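Local structure of DUF176 (Nitrosomonas europaea, 2OMO) at residues A[50-54]-A[55-59]; A[91-94]-A[95-98]; A[98-101]-A[102-105]. The protein is probably a small dimeric oxidoreductase of the antibiotic biosynthesis monooxygenase family, its substrate and exact reaction not established. All coordinates share one frame; numbering follows the deposited sequence.

Interaction 1. Residues A[50-54]-A[55-59]; sequences QSIRE and PGNMR
Asn57 lays its amide beside the Ser51-Ile52 backbone: CB touches the backbone oxygen Ser51 O at 3.5 Å, and OD1 reaches the flank of Ile52, 3.6 Å from its CA and 3.8 Å from its CG2. With CG anti to the backbone N (chi1 -171°), the amide swings in against this backbone, and its ND2 donates to Arg59 O at 3.1 Å, tilted somewhat out of the amide plane. One side chain thus spans the turn after helix 37-51 and the start of the strand.

The chain gets there through two tight turns, type I from Ser51 to Glu54 and type II from Glu54 to Asn57. The second is closed by Asn57 N to Glu54 O at 3.1 Å, with Gly56 at its third position, where phi is positive. The Glu54 side chain is extended beyond CG, and its carboxylate is held by Tyr78, His87 and His92. Further on, Arg59 makes a salt bridge to Asp61 of the second subunit.

The whole piece joins helix 37-51 to strand 57-65, outermost of the sheet within this chain. That strand opens with a classic beta bulge, Met58 and Arg59 both facing Ala77 of strand 71-78.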
ATOM      1  N   GLN A  50     -10.964 -10.192  10.693  1.00 15.21           N
ATOM      2  CA  GLN A  50     -10.192 -10.891  11.696  1.00 15.09           C
ATOM      3  C   GLN A  50      -8.752 -10.365  11.740  1.00 15.35           C
ATOM      4  O   GLN A  50      -8.138 -10.323  12.786  1.00 15.76           O
ATOM      5  CB  GLN A  50     -10.190 -12.400  11.437  1.00 15.88           C
ATOM      6  CG  GLN A  50     -11.563 -13.071  11.623  1.00 16.35           C
ATOM      7  CD  GLN A  50     -12.176 -12.752  12.974  1.00 25.13           C
ATOM      8  OE1 GLN A  50     -11.528 -12.888  14.024  1.00 27.65           O
ATOM      9  NE2 GLN A  50     -13.441 -12.317  12.962  1.00 27.03           N
ATOM     10  N   SER A  51      -8.207 -10.011  10.599  1.00 14.47           N
ATOM     11  CA  SER A  51      -6.797  -9.660  10.519  1.00 15.50           C
ATOM     12  C   SER A  51      -6.518  -8.338  11.215  1.00 15.51           C
ATOM     13  O   SER A  51      -5.458  -8.188  11.834  1.00 16.47           O
ATOM     14  CB  SER A  51      -6.306  -9.677   9.072  1.00 14.99           C
ATOM     15  OG  SER A  51      -6.238 -11.008   8.583  1.00 14.79           O
ATOM     16  N   ILE A  52      -7.461  -7.405  11.162  1.00 15.84           N
ATOM     17  CA  ILE A  52      -7.277  -6.113  11.856  1.00 17.01           C
ATOM     18  C   ILE A  52      -7.250  -6.211  13.386  1.00 18.20           C
ATOM     19  O   ILE A  52      -6.890  -5.245  14.063  1.00 18.00           O
ATOM     20  CB  ILE A  52      -8.238  -4.998  11.386  1.00 16.57           C
ATOM     21  CG1 ILE A  52      -9.713  -5.322  11.700  1.00 16.11           C
ATOM     22  CG2 ILE A  52      -7.975  -4.725   9.885  1.00 15.78           C
ATOM     23  CD1 ILE A  52     -10.660  -4.174  11.491  1.00 17.58           C
ATOM     24  N   ARG A  53      -7.646  -7.380  13.884  1.00 18.72           N
ATOM     25  CA  ARG A  53      -7.635  -7.708  15.297  1.00 20.22           C
ATOM     26  C   ARG A  53      -6.364  -8.456  15.700  1.00 20.12           C
ATOM     27  O   ARG A  53      -6.179  -8.787  16.880  1.00 21.64           O
ATOM     28  CB  ARG A  53      -8.855  -8.571  15.595  1.00 20.01           C
ATOM     29  CG  ARG A  53     -10.173  -7.877  15.275  1.00 22.56           C
ATOM     30  CD  ARG A  53     -11.362  -8.789  15.542  1.00 28.54           C
ATOM     31  NE  ARG A  53     -11.294  -9.337  16.891  1.00 30.50           N
ATOM     32  CZ  ARG A  53     -11.789  -8.749  17.982  1.00 34.03           C
ATOM     33  NH1 ARG A  53     -12.433  -7.586  17.904  1.00 36.65           N
ATOM     34  NH2 ARG A  53     -11.649  -9.334  19.161  1.00 33.23           N
ATOM     35  N   GLU A  54      -5.492  -8.754  14.746  1.00 19.65           N
ATOM     36  CA  GLU A  54      -4.254  -9.474  15.062  1.00 19.04           C
ATOM     37  C   GLU A  54      -3.294  -8.534  15.787  1.00 18.72           C
ATOM     38  O   GLU A  54      -3.215  -7.332  15.461  1.00 17.14           O
ATOM     39  CB  GLU A  54      -3.560 -10.021  13.820  1.00 19.37           C
ATOM     40  CG  GLU A  54      -4.274 -11.136  13.083  1.00 19.90           C
ATOM     41  CD  GLU A  54      -3.634 -11.457  11.756  1.00 19.90           C
ATOM     42  OE1 GLU A  54      -2.427 -11.147  11.555  1.00 19.21           O
ATOM     43  OE2 GLU A  54      -4.335 -12.015  10.888  1.00 20.67           O
ATOM     44  N   PRO A  55      -2.529  -9.091  16.748  1.00 18.49           N
ATOM     45  CA  PRO A  55      -1.590  -8.222  17.462  1.00 18.57           C
ATOM     46  C   PRO A  55      -0.553  -7.582  16.481  1.00 16.55           C
ATOM     47  O   PRO A  55       0.074  -8.267  15.642  1.00 15.45           O
ATOM     48  CB  PRO A  55      -0.906  -9.166  18.474  1.00 19.34           C
ATOM     49  CG  PRO A  55      -1.848 -10.390  18.579  1.00 20.25           C
ATOM     50  CD  PRO A  55      -2.407 -10.509  17.150  1.00 19.39           C
ATOM     51  N   GLY A  56      -0.416  -6.267  16.583  1.00 15.91           N
ATOM     52  CA  GLY A  56       0.583  -5.579  15.763  1.00 14.98           C
ATOM     53  C   GLY A  56       0.118  -5.266  14.350  1.00 13.51           C
ATOM     54  O   GLY A  56       0.882  -4.668  13.579  1.00 11.96           O
ATOM     55  N   ASN A  57      -1.114  -5.646  13.975  1.00 13.02           N
ATOM     56  CA  ASN A  57      -1.640  -5.195  12.645  1.00 13.18           C
ATOM     57  C   ASN A  57      -1.810  -3.683  12.604  1.00 13.82           C
ATOM     58  O   ASN A  57      -2.368  -3.098  13.543  1.00 12.99           O
ATOM     59  CB  ASN A  57      -2.989  -5.812  12.287  1.00 13.95           C
ATOM     60  CG  ASN A  57      -3.374  -5.497  10.873  1.00 12.38           C
ATOM     61  OD1 ASN A  57      -4.244  -4.685  10.649  1.00 16.37           O
ATOM     62  ND2 ASN A  57      -2.678  -6.100   9.906  1.00 12.90           N
HETATM   63  N   MSE A  58      -1.298  -3.055  11.544  1.00 11.59           N
HETATM   64  CA  MSE A  58      -1.402  -1.621  11.350  1.00 12.88           C
HETATM   65  C   MSE A  58      -2.283  -1.256  10.163  1.00 11.77           C
HETATM   66  O   MSE A  58      -2.916  -0.189  10.152  1.00 11.78           O
HETATM   67  CB  MSE A  58      -0.022  -1.038  11.145  1.00 11.89           C
HETATM   68  CG  MSE A  58       0.771  -1.271  12.377  1.00 13.73           C
HETATM   69 SE   MSE A  58       2.434  -0.347  12.351  0.60 19.80          SE
HETATM   70  CE  MSE A  58       1.778   1.527  12.319  1.00 21.03           C
ATOM     71  N   ARG A  59      -2.330  -2.127   9.155  1.00 11.46           N
ATOM     72  CA  ARG A  59      -3.352  -1.991   8.114  1.00 10.04           C
ATOM     73  C   ARG A  59      -3.610  -3.357   7.546  1.00 11.65           C
ATOM     74  O   ARG A  59      -2.704  -4.196   7.495  1.00 11.06           O
ATOM     75  CB  ARG A  59      -2.868  -1.136   6.896  1.00  9.39           C
ATOM     76  CG  ARG A  59      -2.487   0.317   7.109  1.00  5.93           C
ATOM     77  CD  ARG A  59      -1.052   0.561   7.530  1.00  5.45           C
ATOM     78  NE  ARG A  59      -0.701   2.005   7.459  1.00  4.90           N
ATOM     79  CZ  ARG A  59      -1.014   2.902   8.379  1.00  9.08           C
ATOM     80  NH1 ARG A  59      -1.705   2.518   9.454  1.00 10.15           N
ATOM     81  NH2 ARG A  59      -0.658   4.176   8.227  1.00  6.93           N
TER

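Interaction 2. Residues A[91-94]-A[95-98]; sequences AHYL and TWRD
Tyr93 (chi1 170°) and Arg97 (chi1 -176°) both hold CG anti to the backbone N, which sets the arginine stem across the tyrosine ring. This is an i to i+4 pair on one side of helix 91-100, part of the ferredoxin-like alpha+beta fold of the family. Arg97 CB sits over one ring face, towards its rim, and CD continues to the hydroxyl, 3.6 Å from Tyr93 OH. The guanidinium does not stack on the phenol: the two planes are 69° apart.

Trp96 approaches the tyrosine obliquely, from the same side of its plane as Arg97 CB, with Tyr93 CE1 and Trp96 CE3 4.1 Å apart. The indole points on to helix 37-51, where its NE1 is bonded to Thr44.

Leu94 lies alongside Arg97, pointing the same way, and rests its CD2 on one face of the guanidinium, 3.7 Å from NH1. The bend of the arginine at chi3 turns NE and NH2 towards the next residue, and both grip the single oxygen Asp98 OD1 in a side-on salt bridge, which should keep the group from rotating.

A turn earlier, Ala91 O accepts twice from Thr95: from the backbone N at 2.8 Å and from OG1 at 3.0 Å, the hydroxyl standing above the carbonyl plane. At the far edge of the tyrosine, a water lies 2.7 Å from Tyr93 OH and is weakly bonded to Arg97 NH1.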
ATOM      1  N   ALA A  91      -6.420 -19.276  11.557  1.00 18.18           N
ATOM      2  CA  ALA A  91      -7.505 -20.018  10.893  1.00 18.59           C
ATOM      3  C   ALA A  91      -8.137 -19.204   9.739  1.00 18.15           C
ATOM      4  O   ALA A  91      -8.427 -19.750   8.672  1.00 17.27           O
ATOM      5  CB  ALA A  91      -8.565 -20.427  11.883  1.00 19.22           C
ATOM      6  N   HIS A  92      -8.325 -17.900   9.962  1.00 17.90           N
ATOM      7  CA  HIS A  92      -8.993 -17.037   8.970  1.00 17.36           C
ATOM      8  C   HIS A  92      -8.134 -16.881   7.732  1.00 17.20           C
ATOM      9  O   HIS A  92      -8.665 -16.898   6.618  1.00 17.86           O
ATOM     10  CB  HIS A  92      -9.445 -15.681   9.542  1.00 16.24           C
ATOM     11  CG  HIS A  92      -8.331 -14.830  10.076  1.00 16.81           C
ATOM     12  ND1 HIS A  92      -7.875 -14.910  11.380  1.00 15.02           N
ATOM     13  CD2 HIS A  92      -7.636 -13.826   9.496  1.00 16.44           C
ATOM     14  CE1 HIS A  92      -6.929 -14.005  11.567  1.00 17.49           C
ATOM     15  NE2 HIS A  92      -6.756 -13.345  10.436  1.00 16.98           N
ATOM     16  N   TYR A  93      -6.806 -16.792   7.904  1.00 16.69           N
ATOM     17  CA  TYR A  93      -5.939 -16.854   6.725  1.00 17.20           C
ATOM     18  C   TYR A  93      -6.092 -18.162   5.937  1.00 17.36           C
ATOM     19  O   TYR A  93      -6.256 -18.164   4.721  1.00 17.14           O
ATOM     20  CB  TYR A  93      -4.457 -16.625   7.071  1.00 17.28           C
ATOM     21  CG  TYR A  93      -3.566 -16.950   5.878  1.00 17.95           C
ATOM     22  CD1 TYR A  93      -3.561 -16.134   4.734  1.00 19.64           C
ATOM     23  CD2 TYR A  93      -2.782 -18.108   5.867  1.00 19.20           C
ATOM     24  CE1 TYR A  93      -2.755 -16.458   3.628  1.00 19.08           C
ATOM     25  CE2 TYR A  93      -1.982 -18.437   4.785  1.00 20.01           C
ATOM     26  CZ  TYR A  93      -1.975 -17.609   3.674  1.00 20.61           C
ATOM     27  OH  TYR A  93      -1.184 -17.980   2.630  1.00 22.01           O
ATOM     28  N   LEU A  94      -5.962 -19.273   6.649  1.00 17.32           N
ATOM     29  CA  LEU A  94      -6.012 -20.602   6.053  1.00 18.63           C
ATOM     30  C   LEU A  94      -7.344 -20.836   5.359  1.00 18.44           C
ATOM     31  O   LEU A  94      -7.380 -21.388   4.250  1.00 19.07           O
ATOM     32  CB  LEU A  94      -5.730 -21.683   7.120  1.00 18.23           C
ATOM     33  CG  LEU A  94      -4.300 -21.587   7.735  1.00 20.81           C
ATOM     34  CD1 LEU A  94      -4.184 -22.427   9.019  1.00 21.70           C
ATOM     35  CD2 LEU A  94      -3.148 -21.910   6.756  1.00 24.23           C
ATOM     36  N   THR A  95      -8.432 -20.403   5.998  1.00 18.43           N
ATOM     37  CA  THR A  95      -9.763 -20.442   5.394  1.00 18.78           C
ATOM     38  C   THR A  95      -9.838 -19.634   4.085  1.00 19.52           C
ATOM     39  O   THR A  95     -10.322 -20.126   3.069  1.00 19.81           O
ATOM     40  CB  THR A  95     -10.834 -19.956   6.402  1.00 19.80           C
ATOM     41  OG1 THR A  95     -10.911 -20.892   7.493  1.00 18.35           O
ATOM     42  CG2 THR A  95     -12.204 -19.835   5.736  1.00 19.30           C
ATOM     43  N   TRP A  96      -9.370 -18.388   4.140  1.00 18.16           N
ATOM     44  CA  TRP A  96      -9.346 -17.511   3.001  1.00 18.46           C
ATOM     45  C   TRP A  96      -8.552 -18.161   1.857  1.00 18.34           C
ATOM     46  O   TRP A  96      -9.064 -18.290   0.745  1.00 18.60           O
ATOM     47  CB  TRP A  96      -8.767 -16.151   3.423  1.00 17.66           C
ATOM     48  CG  TRP A  96      -8.605 -15.202   2.292  1.00 18.35           C
ATOM     49  CD1 TRP A  96      -9.553 -14.332   1.807  1.00 19.36           C
ATOM     50  CD2 TRP A  96      -7.437 -15.025   1.495  1.00 18.45           C
ATOM     51  NE1 TRP A  96      -9.017 -13.605   0.756  1.00 17.42           N
ATOM     52  CE2 TRP A  96      -7.730 -14.039   0.528  1.00 19.16           C
ATOM     53  CE3 TRP A  96      -6.165 -15.619   1.492  1.00 20.16           C
ATOM     54  CZ2 TRP A  96      -6.775 -13.604  -0.415  1.00 17.88           C
ATOM     55  CZ3 TRP A  96      -5.212 -15.186   0.557  1.00 20.59           C
ATOM     56  CH2 TRP A  96      -5.524 -14.188  -0.381  1.00 19.22           C
ATOM     57  N   ARG A  97      -7.315 -18.580   2.137  1.00 17.80           N
ATOM     58  CA  ARG A  97      -6.432 -19.156   1.135  1.00 18.53           C
ATOM     59  C   ARG A  97      -7.097 -20.345   0.421  1.00 18.16           C
ATOM     60  O   ARG A  97      -7.129 -20.388  -0.805  1.00 17.68           O
ATOM     61  CB  ARG A  97      -5.105 -19.597   1.778  1.00 18.93           C
ATOM     62  CG  ARG A  97      -4.068 -20.136   0.814  1.00 23.99           C
ATOM     63  CD  ARG A  97      -3.033 -20.928   1.593  1.00 27.94           C
ATOM     64  NE  ARG A  97      -3.678 -22.107   2.182  1.00 28.93           N
ATOM     65  CZ  ARG A  97      -3.096 -22.980   3.013  1.00 31.95           C
ATOM     66  NH1 ARG A  97      -1.833 -22.809   3.393  1.00 32.44           N
ATOM     67  NH2 ARG A  97      -3.782 -24.034   3.463  1.00 28.99           N
ATOM     68  N   ASP A  98      -7.641 -21.280   1.195  1.00 17.73           N
ATOM     69  CA  ASP A  98      -8.361 -22.428   0.610  1.00 19.73           C
ATOM     70  C   ASP A  98      -9.596 -22.003  -0.186  1.00 19.93           C
ATOM     71  O   ASP A  98      -9.878 -22.574  -1.240  1.00 20.61           O
ATOM     72  CB  ASP A  98      -8.769 -23.420   1.690  1.00 19.84           C
ATOM     73  CG  ASP A  98      -7.593 -24.091   2.335  1.00 23.57           C
ATOM     74  OD1 ASP A  98      -6.436 -23.856   1.898  1.00 28.10           O
ATOM     75  OD2 ASP A  98      -7.832 -24.885   3.279  1.00 26.52           O
TER
HETATM   76  O   HOH W   1       0.280 -20.234   2.599  1.00 45.43           O

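Interaction 3. Residues A[98-101]-A[102-105]; sequences DTVA and DWMA
Asp102 meets the end of helix 91-100 through a water: its backbone N donates to the water at 2.8 Å, and the same water donates to Thr99 O, so the helical i to i+3 pair is bridged by solvent.

Trp103 comes next and meets both Thr99 and Val100 with its side chain. Its CG lies anti to the carbonyl carbon (chi1 -53°), which folds the indole back along the helix, so that Thr99 O stands 3.6 Å above the ring plane, over its centre. Thr99 CG2 runs alongside in the same direction and meets the six-membered ring at CH2, 3.6 Å away, while Val100 CG1 approaches CE3 at 4.0 Å from a side chain crossing at about a right angle. The backbone N of Trp103 donates to Val100 O at 2.8 Å. The chain then leads on towards strand 109-117, which within this chain is the outermost strand at one side of the antiparallel, ferredoxin-like sheet; the indole also packs on Ala39 of helix 37-51.

Met104, a selenomethionine, has a backbone N with weak bonds to Val100 O and Ala101 O. Its side chain bends at chi2 and chi3, bringing CE back to Val100, 3.8 Å from CB, and this pair reaches Phe40. A second water donates to both Ala101 O and Met104 O, at 2.9 and 2.8 Å.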
ATOM      1  N   ASP A  98      -7.641 -21.280   1.195  1.00 17.73           N
ATOM      2  CA  ASP A  98      -8.361 -22.428   0.610  1.00 19.73           C
ATOM      3  C   ASP A  98      -9.596 -22.003  -0.186  1.00 19.93           C
ATOM      4  O   ASP A  98      -9.878 -22.574  -1.240  1.00 20.61           O
ATOM      5  CB  ASP A  98      -8.769 -23.420   1.690  1.00 19.84           C
ATOM      6  CG  ASP A  98      -7.593 -24.091   2.335  1.00 23.57           C
ATOM      7  OD1 ASP A  98      -6.436 -23.856   1.898  1.00 28.10           O
ATOM      8  OD2 ASP A  98      -7.832 -24.885   3.279  1.00 26.52           O
ATOM      9  N   THR A  99     -10.324 -21.013   0.319  1.00 18.65           N
ATOM     10  CA  THR A  99     -11.565 -20.554  -0.314  1.00 18.93           C
ATOM     11  C   THR A  99     -11.364 -19.894  -1.692  1.00 17.02           C
ATOM     12  O   THR A  99     -12.101 -20.214  -2.674  1.00 16.96           O
ATOM     13  CB  THR A  99     -12.350 -19.648   0.647  1.00 19.00           C
ATOM     14  OG1 THR A  99     -12.637 -20.386   1.843  1.00 22.62           O
ATOM     15  CG2 THR A  99     -13.697 -19.190   0.052  1.00 22.04           C
ATOM     16  N   VAL A 100     -10.362 -19.028  -1.784  1.00 13.05           N
ATOM     17  CA  VAL A 100     -10.194 -18.227  -2.979  1.00 11.47           C
ATOM     18  C   VAL A 100      -9.299 -18.943  -4.012  1.00 11.40           C
ATOM     19  O   VAL A 100      -9.175 -18.502  -5.143  1.00 10.57           O
ATOM     20  CB  VAL A 100      -9.647 -16.804  -2.646  1.00 10.71           C
ATOM     21  CG1 VAL A 100     -10.511 -16.085  -1.594  1.00 11.01           C
ATOM     22  CG2 VAL A 100      -8.180 -16.886  -2.179  1.00 10.55           C
ATOM     23  N   ALA A 101      -8.702 -20.073  -3.623  1.00 11.41           N
ATOM     24  CA  ALA A 101      -7.724 -20.739  -4.496  1.00 11.47           C
ATOM     25  C   ALA A 101      -8.261 -20.889  -5.949  1.00 11.21           C
ATOM     26  O   ALA A 101      -7.597 -20.485  -6.928  1.00 11.38           O
ATOM     27  CB  ALA A 101      -7.339 -22.086  -3.908  1.00 11.88           C
ATOM     28  N   ASP A 102      -9.481 -21.396  -6.062  1.00  9.83           N
ATOM     29  CA  ASP A 102     -10.075 -21.698  -7.354  1.00 10.38           C
ATOM     30  C   ASP A 102     -10.605 -20.471  -8.088  1.00  9.78           C
ATOM     31  O   ASP A 102     -11.023 -20.583  -9.258  1.00 10.06           O
ATOM     32  CB  ASP A 102     -11.177 -22.750  -7.195  1.00 11.72           C
ATOM     33  CG  ASP A 102     -10.620 -24.110  -6.803  1.00 16.20           C
ATOM     34  OD1 ASP A 102      -9.467 -24.407  -7.193  1.00 20.95           O
ATOM     35  OD2 ASP A 102     -11.335 -24.868  -6.110  1.00 20.91           O
ATOM     36  N   TRP A 103     -10.582 -19.313  -7.418  1.00  7.93           N
ATOM     37  CA  TRP A 103     -11.106 -18.098  -8.011  1.00  7.78           C
ATOM     38  C   TRP A 103     -10.003 -17.221  -8.558  1.00  7.95           C
ATOM     39  O   TRP A 103     -10.282 -16.201  -9.194  1.00  8.41           O
ATOM     40  CB  TRP A 103     -11.959 -17.292  -7.026  1.00  6.96           C
ATOM     41  CG  TRP A 103     -13.108 -18.084  -6.344  1.00  5.73           C
ATOM     42  CD1 TRP A 103     -13.735 -19.244  -6.784  1.00  5.90           C
ATOM     43  CD2 TRP A 103     -13.723 -17.758  -5.099  1.00  7.26           C
ATOM     44  NE1 TRP A 103     -14.689 -19.638  -5.879  1.00  5.46           N
ATOM     45  CE2 TRP A 103     -14.713 -18.741  -4.844  1.00  6.85           C
ATOM     46  CE3 TRP A 103     -13.541 -16.721  -4.170  1.00  7.03           C
ATOM     47  CZ2 TRP A 103     -15.510 -18.723  -3.690  1.00  8.17           C
ATOM     48  CZ3 TRP A 103     -14.347 -16.713  -3.022  1.00  6.11           C
ATOM     49  CH2 TRP A 103     -15.312 -17.697  -2.800  1.00  4.64           C
HETATM   50  N   MSE A 104      -8.744 -17.602  -8.326  1.00  8.19           N
HETATM   51  CA  MSE A 104      -7.596 -16.831  -8.870  1.00  7.99           C
HETATM   52  C   MSE A 104      -7.475 -17.051 -10.369  1.00  8.18           C
HETATM   53  O   MSE A 104      -7.549 -18.208 -10.855  1.00  9.02           O
HETATM   54  CB  MSE A 104      -6.286 -17.249  -8.195  1.00  9.00           C
HETATM   55  CG  MSE A 104      -6.342 -17.148  -6.696  1.00 10.37           C
HETATM   56 SE   MSE A 104      -6.660 -15.280  -6.146  0.60 16.03          SE
HETATM   57  CE  MSE A 104      -8.509 -15.349  -5.952  1.00 14.42           C
ATOM     58  N   ALA A 105      -7.321 -15.965 -11.125  1.00  8.11           N
ATOM     59  CA  ALA A 105      -7.132 -16.100 -12.572  1.00  9.82           C
ATOM     60  C   ALA A 105      -5.641 -16.411 -12.863  1.00 11.48           C
ATOM     61  O   ALA A 105      -5.283 -16.880 -13.953  1.00  9.68           O
ATOM     62  CB  ALA A 105      -7.552 -14.824 -13.276  1.00  9.99           C
TER
HETATM   63  O   HOH W   2     -11.009 -22.616  -4.008  1.00 41.32           O
HETATM   64  O   HOH W   3      -7.398 -20.802  -9.842  1.00 35.76           O

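From the N terminus, interaction 1 comes first, closing the tight passage from helix 37-51 into strand 57-65. Strand 71-78 and helix 81-87 follow before the chain enters helix 91-100, where interaction 2 takes the first two turns and interaction 3 the C-terminal end with the loop towards strand 109-117. The three lie in series and none encloses another; interactions 2 and 3 share Asp98, with centres about 11 Å apart. Interactions 1 and 2 touch directly through His92, whose NE2 lies 2.8 Å from Glu54 OE2, a probable hydrogen bond. Interaction 3 stays about 12 Å from interaction 1 at the nearest atoms, on the opposite side of the chain's centre.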